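Local coordinates for CRISPR-associated protein, Cse1 family (PDB 4H3T) that is a Cse1-family subunit that probably serves in the CRISPR Cascade surveillance complex, where its relatives help recognise invading DNA, at residues 56-61 and 298-303; 203-208 and 215-220. The protein carries 1 engineered substitution. One frame throughout, in Å; residues are numbered along the deposited sequence.

Interaction 1. Residues 56-61 and 298-303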
loop_
_atom_site.group_PDB
_atom_site.type_symbol
_atom_site.label_atom_id
_atom_site.label_comp_id
_atom_site.label_asym_id
_atom_site.label_seq_id
_atom_site.Cartn_x
_atom_site.Cartn_y
_atom_site.Cartn_z
ATOM N N LEU A 56 8.217 -7.217 -2.522
ATOM C CA LEU A 56 9.119 -7.588 -3.622
ATOM C C LEU A 56 9.672 -6.326 -4.316
ATOM O O LEU A 56 10.829 -6.308 -4.675
ATOM C CB LEU A 56 8.416 -8.472 -4.637
ATOM C CG LEU A 56 8.043 -9.932 -4.148
ATOM C CD1 LEU A 56 7.232 -10.630 -5.214
ATOM C CD2 LEU A 56 9.300 -10.673 -3.706
ATOM N N LEU A 57 8.892 -5.257 -4.398
ATOM C CA LEU A 57 9.364 -3.995 -5.009
ATOM C C LEU A 57 10.496 -3.424 -4.184
ATOM O O LEU A 57 11.525 -3.076 -4.740
ATOM C CB LEU A 57 8.248 -2.976 -5.163
ATOM C CG LEU A 57 8.664 -1.548 -5.657
ATOM C CD1 LEU A 57 9.280 -1.601 -7.038
ATOM C CD2 LEU A 57 7.509 -0.631 -5.654
ATOM N N ARG A 58 10.327 -3.359 -2.848
ATOM C CA ARG A 58 11.372 -2.846 -1.967
ATOM C C ARG A 58 12.617 -3.713 -1.978
ATOM O O ARG A 58 13.707 -3.182 -2.000
ATOM C CB ARG A 58 10.849 -2.634 -0.565
ATOM C CG ARG A 58 9.910 -1.464 -0.568
ATOM C CD ARG A 58 9.013 -1.372 0.592
ATOM N NE ARG A 58 9.691 -1.122 1.860
ATOM C CZ ARG A 58 9.737 0.023 2.525
ATOM N NH1 ARG A 58 9.298 1.145 1.964
ATOM N NH2 ARG A 58 10.260 0.069 3.740
ATOM N N LEU A 59 12.475 -5.022 -2.086
ATOM C CA LEU A 59 13.644 -5.897 -2.218
ATOM C C LEU A 59 14.448 -5.551 -3.465
ATOM O O LEU A 59 15.682 -5.479 -3.461
ATOM C CB LEU A 59 13.188 -7.372 -2.299
ATOM C CG LEU A 59 14.297 -8.386 -2.766
ATOM C CD1 LEU A 59 15.299 -8.494 -1.725
ATOM C CD2 LEU A 59 13.706 -9.795 -2.982
ATOM N N VAL A 60 13.741 -5.445 -4.571
ATOM C CA VAL A 60 14.335 -5.145 -5.875
ATOM C C VAL A 60 14.945 -3.718 -5.887
ATOM O O VAL A 60 16.031 -3.535 -6.446
ATOM C CB VAL A 60 13.347 -5.402 -7.058
ATOM C CG1 VAL A 60 13.931 -4.968 -8.385
ATOM C CG2 VAL A 60 13.056 -6.893 -7.141
ATOM N N LEU A 61 14.364 -2.775 -5.203
ATOM C CA LEU A 61 14.964 -1.418 -5.121
ATOM C C LEU A 61 16.270 -1.416 -4.311
ATOM O O LEU A 61 17.198 -0.730 -4.670
ATOM C CB LEU A 61 13.983 -0.468 -4.470
ATOM C CG LEU A 61 12.786 -0.027 -5.338
ATOM C CD1 LEU A 61 11.701 0.646 -4.457
ATOM C CD2 LEU A 61 13.230 0.889 -6.490
ATOM N N ASP A 298 12.584 6.443 5.066
ATOM C CA ASP A 298 11.683 5.738 4.153
ATOM C C ASP A 298 10.870 6.648 3.235
ATOM O O ASP A 298 10.038 7.420 3.711
ATOM C CB ASP A 298 10.768 4.868 4.996
ATOM C CG ASP A 298 10.008 3.749 4.274
ATOM O OD1 ASP A 298 9.830 3.835 3.036
ATOM O OD2 ASP A 298 9.570 2.821 4.949
ATOM N N PRO A 299 11.053 6.485 1.914
ATOM C CA PRO A 299 10.326 7.319 0.968
ATOM C C PRO A 299 8.891 6.887 0.683
ATOM O O PRO A 299 8.223 7.561 -0.111
ATOM C CB PRO A 299 11.172 7.154 -0.315
ATOM C CG PRO A 299 11.632 5.740 -0.254
ATOM C CD PRO A 299 11.937 5.509 1.196
ATOM N N HIS A 300 8.460 5.726 1.147
ATOM C CA HIS A 300 7.142 5.163 0.775
ATOM C C HIS A 300 6.020 5.397 1.821
ATOM O O HIS A 300 4.991 4.715 1.777
ATOM C CB HIS A 300 7.258 3.657 0.538
ATOM C CG HIS A 300 8.100 3.324 -0.662
ATOM N ND1 HIS A 300 9.087 2.347 -0.613
ATOM C CD2 HIS A 300 8.055 3.848 -1.897
ATOM C CE1 HIS A 300 9.635 2.347 -1.828
ATOM N NE2 HIS A 300 8.998 3.211 -2.641
ATOM N N VAL A 301 6.241 6.277 2.775
ATOM C CA VAL A 301 5.253 6.523 3.845
ATOM C C VAL A 301 5.153 8.045 4.125
ATOM O O VAL A 301 6.170 8.691 4.278
ATOM C CB VAL A 301 5.614 5.684 5.111
ATOM C CG1 VAL A 301 7.084 5.808 5.506
ATOM C CG2 VAL A 301 4.684 5.990 6.326
ATOM N N GLY A 302 3.921 8.551 4.235
ATOM C CA GLY A 302 3.605 9.914 4.636
ATOM C C GLY A 302 3.317 9.888 6.127
ATOM O O GLY A 302 3.062 8.811 6.693
ATOM N N TRP A 303 3.406 11.049 6.786
ATOM C CA TRP A 303 3.272 11.157 8.248
ATOM C C TRP A 303 2.343 12.256 8.661
ATOM O O TRP A 303 2.130 13.218 7.929
ATOM C CB TRP A 303 4.652 11.417 8.912
ATOM C CG TRP A 303 5.651 10.343 8.603
ATOM C CD1 TRP A 303 6.465 10.282 7.507
ATOM C CD2 TRP A 303 5.868 9.128 9.329
ATOM N NE1 TRP A 303 7.159 9.099 7.498
ATOM C CE2 TRP A 303 6.821 8.369 8.603
ATOM C CE3 TRP A 303 5.356 8.596 10.522
ATOM C CZ2 TRP A 303 7.266 7.108 9.039
ATOM C CZ3 TRP A 303 5.841 7.374 10.976
ATOM C CH2 TRP A 303 6.754 6.630 10.211
#

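Interaction 2. Residues 203-208 and 215-220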
loop_
_atom_site.group_PDB
_atom_site.type_symbol
_atom_site.label_atom_id
_atom_site.label_comp_id
_atom_site.label_asym_id
_atom_site.label_seq_id
_atom_site.Cartn_x
_atom_site.Cartn_y
_atom_site.Cartn_z
ATOM N N VAL A 203 2.897 3.749 -0.137
ATOM C CA VAL A 203 2.532 4.398 -1.378
ATOM C C VAL A 203 3.765 4.402 -2.273
ATOM O O VAL A 203 4.834 4.765 -1.822
ATOM C CB VAL A 203 1.895 5.807 -1.233
ATOM C CG1 VAL A 203 2.827 6.802 -0.512
ATOM C CG2 VAL A 203 1.512 6.361 -2.615
ATOM N N ALA A 204 3.611 4.042 -3.528
ATOM C CA ALA A 204 4.729 4.049 -4.480
ATOM C C ALA A 204 4.195 4.265 -5.897
ATOM O O ALA A 204 3.130 3.758 -6.273
ATOM C CB ALA A 204 5.528 2.757 -4.409
ATOM N N PRO A 205 4.911 5.062 -6.689
ATOM C CA PRO A 205 4.485 5.252 -8.066
ATOM C C PRO A 205 4.868 4.061 -8.945
ATOM O O PRO A 205 5.898 3.392 -8.761
ATOM C CB PRO A 205 5.263 6.505 -8.499
ATOM C CG PRO A 205 6.564 6.349 -7.744
ATOM C CD PRO A 205 6.146 5.836 -6.400
ATOM N N VAL A 206 4.033 3.815 -9.927
ATOM C CA VAL A 206 4.249 2.755 -10.903
ATOM C C VAL A 206 4.141 3.370 -12.288
ATOM O O VAL A 206 3.192 4.140 -12.564
ATOM C CB VAL A 206 3.222 1.623 -10.657
ATOM C CG1 VAL A 206 3.341 0.539 -11.727
ATOM C CG2 VAL A 206 3.414 1.027 -9.267
ATOM N N GLY A 207 5.183 3.146 -13.086
ATOM C CA GLY A 207 5.305 3.649 -14.449
ATOM C C GLY A 207 4.722 2.657 -15.446
ATOM O O GLY A 207 3.972 1.776 -15.059
ATOM N N GLN A 208 5.117 2.757 -16.716
ATOM C CA GLN A 208 4.630 1.925 -17.841
ATOM C C GLN A 208 5.463 0.639 -18.059
ATOM O O GLN A 208 4.997 -0.326 -18.676
ATOM C CB GLN A 208 4.640 2.761 -19.125
ATOM C CG GLN A 208 3.473 3.792 -19.144
ATOM C CD GLN A 208 3.615 4.791 -20.270
ATOM O OE1 GLN A 208 3.573 6.005 -20.041
ATOM N NE2 GLN A 208 3.812 4.321 -21.510
ATOM N N LEU A 215 13.028 3.327 -11.494
ATOM C CA LEU A 215 13.624 4.675 -11.515
ATOM C C LEU A 215 12.757 5.743 -10.815
ATOM O O LEU A 215 13.328 6.601 -10.122
ATOM C CB LEU A 215 13.943 5.088 -12.931
ATOM C CG LEU A 215 15.070 4.223 -13.608
ATOM C CD1 LEU A 215 15.311 4.676 -15.000
ATOM C CD2 LEU A 215 16.383 4.300 -12.850
ATOM N N LEU A 216 11.427 5.690 -10.932
ATOM C CA LEU A 216 10.526 6.614 -10.195
ATOM C C LEU A 216 10.694 6.460 -8.699
ATOM O O LEU A 216 10.398 7.414 -7.974
ATOM C CB LEU A 216 9.053 6.365 -10.576
ATOM C CG LEU A 216 8.763 6.738 -12.060
ATOM C CD1 LEU A 216 7.405 6.175 -12.538
ATOM C CD2 LEU A 216 8.785 8.237 -12.248
ATOM N N ASN A 217 11.111 5.252 -8.223
ATOM C CA ASN A 217 11.276 4.950 -6.802
ATOM C C ASN A 217 12.719 5.082 -6.303
ATOM O O ASN A 217 12.934 5.040 -5.069
ATOM C CB ASN A 217 10.756 3.541 -6.493
ATOM C CG ASN A 217 9.280 3.486 -6.426
ATOM O OD1 ASN A 217 8.739 3.784 -5.396
ATOM N ND2 ASN A 217 8.600 3.204 -7.529
ATOM N N LEU A 218 13.680 5.203 -7.220
ATOM C CA LEU A 218 15.092 5.323 -6.880
ATOM C C LEU A 218 15.416 6.771 -6.644
ATOM O O LEU A 218 16.167 7.391 -7.358
ATOM C CB LEU A 218 15.994 4.692 -7.923
ATOM C CG LEU A 218 15.981 3.157 -7.922
ATOM C CD1 LEU A 218 16.537 2.666 -9.261
ATOM C CD2 LEU A 218 16.710 2.602 -6.736
ATOM N N VAL A 219 14.932 7.263 -5.511
ATOM C CA VAL A 219 15.188 8.621 -5.116
ATOM C C VAL A 219 16.738 8.795 -4.926
ATOM O O VAL A 219 17.362 8.024 -4.140
ATOM C CB VAL A 219 14.434 8.990 -3.807
ATOM C CG1 VAL A 219 14.674 10.455 -3.450
ATOM C CG2 VAL A 219 12.931 8.671 -3.888
ATOM N N PRO A 220 17.351 9.807 -5.548
ATOM C CA PRO A 220 18.791 9.982 -5.356
ATOM C C PRO A 220 19.147 10.307 -3.898
ATOM O O PRO A 220 18.364 10.967 -3.195
ATOM C CB PRO A 220 19.129 11.119 -6.319
ATOM C CG PRO A 220 18.180 10.939 -7.423
ATOM C CD PRO A 220 16.886 10.663 -6.645
#

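Interaction 1. Residues 56-61 and 298-303
Arg-58, reaching out from helix 52-68, meets Asp-298 end-on in the loop that follows helix 291-297. NH1 of Arg-58 lies 2.9 Å from OD1 of Asp-298, on the syn side of the carboxylate, and NH2 lies 3.1 Å from OD2, which it approaches from above the carboxylate plane. The two flat groups are turned 42° against each other, so this two-point salt bridge is twisted rather than coplanar. NH1 has a second acceptor, ND1 of His-300 at 2.9 Å, which it meets exactly in the ring plane but with a bent N-H...N angle of 135°. The Arg-58 chain, extended at chi2, bends at chi3 (66°), which brings the edge of the guanidinium to both residues. OD1 of Asp-298 also accepts the backbone N of His-300 at 3.0 Å, closing an Asx turn; Arg-58 NH1 and this N-H come from opposite faces of the carboxylate. Tyr-196 OH hydrogen-bonds OD2.

Against this dense polar knot, the apolar side of the contact between the two segments is sparse: CD1 of Leu-61 touches the His-300 ring edge, 3.8 Å from CE1, and CG and CD of Arg-58 run past ND1, each 3.9 Å from it. The backbones stand well apart, with CA of Arg-58 and CA of His-300 9.5 Å from each other. Neither side faces solvent. Pro-299 CG sits over one face of the His-300 ring, and the rings of Phe-202 and Phe-258 also meet it.

The buried charge of Arg-58 is thus matched by Asp-298, which should favour the ionised form of both. With ND1 accepting from Arg-58 and NE2 bonded to Asn-217 OD1, His-300 is most consistent with a neutral ring protonated at NE2.

Interaction 2. Residues 203-208 and 215-220
A strand-loop-helix unit, strand 202-206 running through a short loop into helix 210-217, folds back so that Pro-205 and Gly-207 face Leu-216 and Asn-217. The single hydrogen bond across the contact runs from ND2 of Asn-217 to the backbone O of Pro-205, 3.0 Å long. It lies in the carbonyl plane and close to the amide plane, although the N-H...O angle of 143° leaves it bent. With CG beside its own backbone N (chi1 -77°), the Asn-217 amide swings back toward the strand, and ND2 also bonds Thr-213 O, one helical turn earlier. OD1 rests 3.5 Å from CD of Pro-205 and equally close to CB of Ala-204; its polar partner is His-300.

Beside the amide, the packing is apolar. CG of the Pro-205 ring meets CB of Leu-216 at 3.8 Å, the two side chains sliding past each other in opposite directions. Farther along, CD1 of Leu-216 lies 3.8 Å from N of Gly-207, against the backbone of a residue that has no side chain, so the methyl rests directly on the main chain. Val-360 of the neighbouring strand 359-370 touches both Pro-205 and Leu-216, closing over the seam between strand and helix.

The arrangement is that of a beta-alpha unit in which the helix packs back on its own strand, here an outer strand of a three-stranded antiparallel sheet.

How the interactions relate
Both contacts are buried, and they adjoin, with centres about 9 Å apart. The bridge between them is His-300 NE2, 2.8 Å from Asn-217 OD1, a probable hydrogen bond; His-300 O is also 3.0 Å from Val-203 N, attaching the loop to the strand. Leu-61 packs on Asn-217, so helix 52-68 and helix 210-217 meet here. Interaction 1 joins elements far apart in sequence through a salt bridge and an arginine-imidazole hydrogen bond, whereas interaction 2 closes a local fold with one amide-carbonyl bond and apolar packing. A continuous chain of hydrogen bonds leads from Asp-298 through Arg-58, His-300 and Asn-217 to the carbonyl of Pro-205.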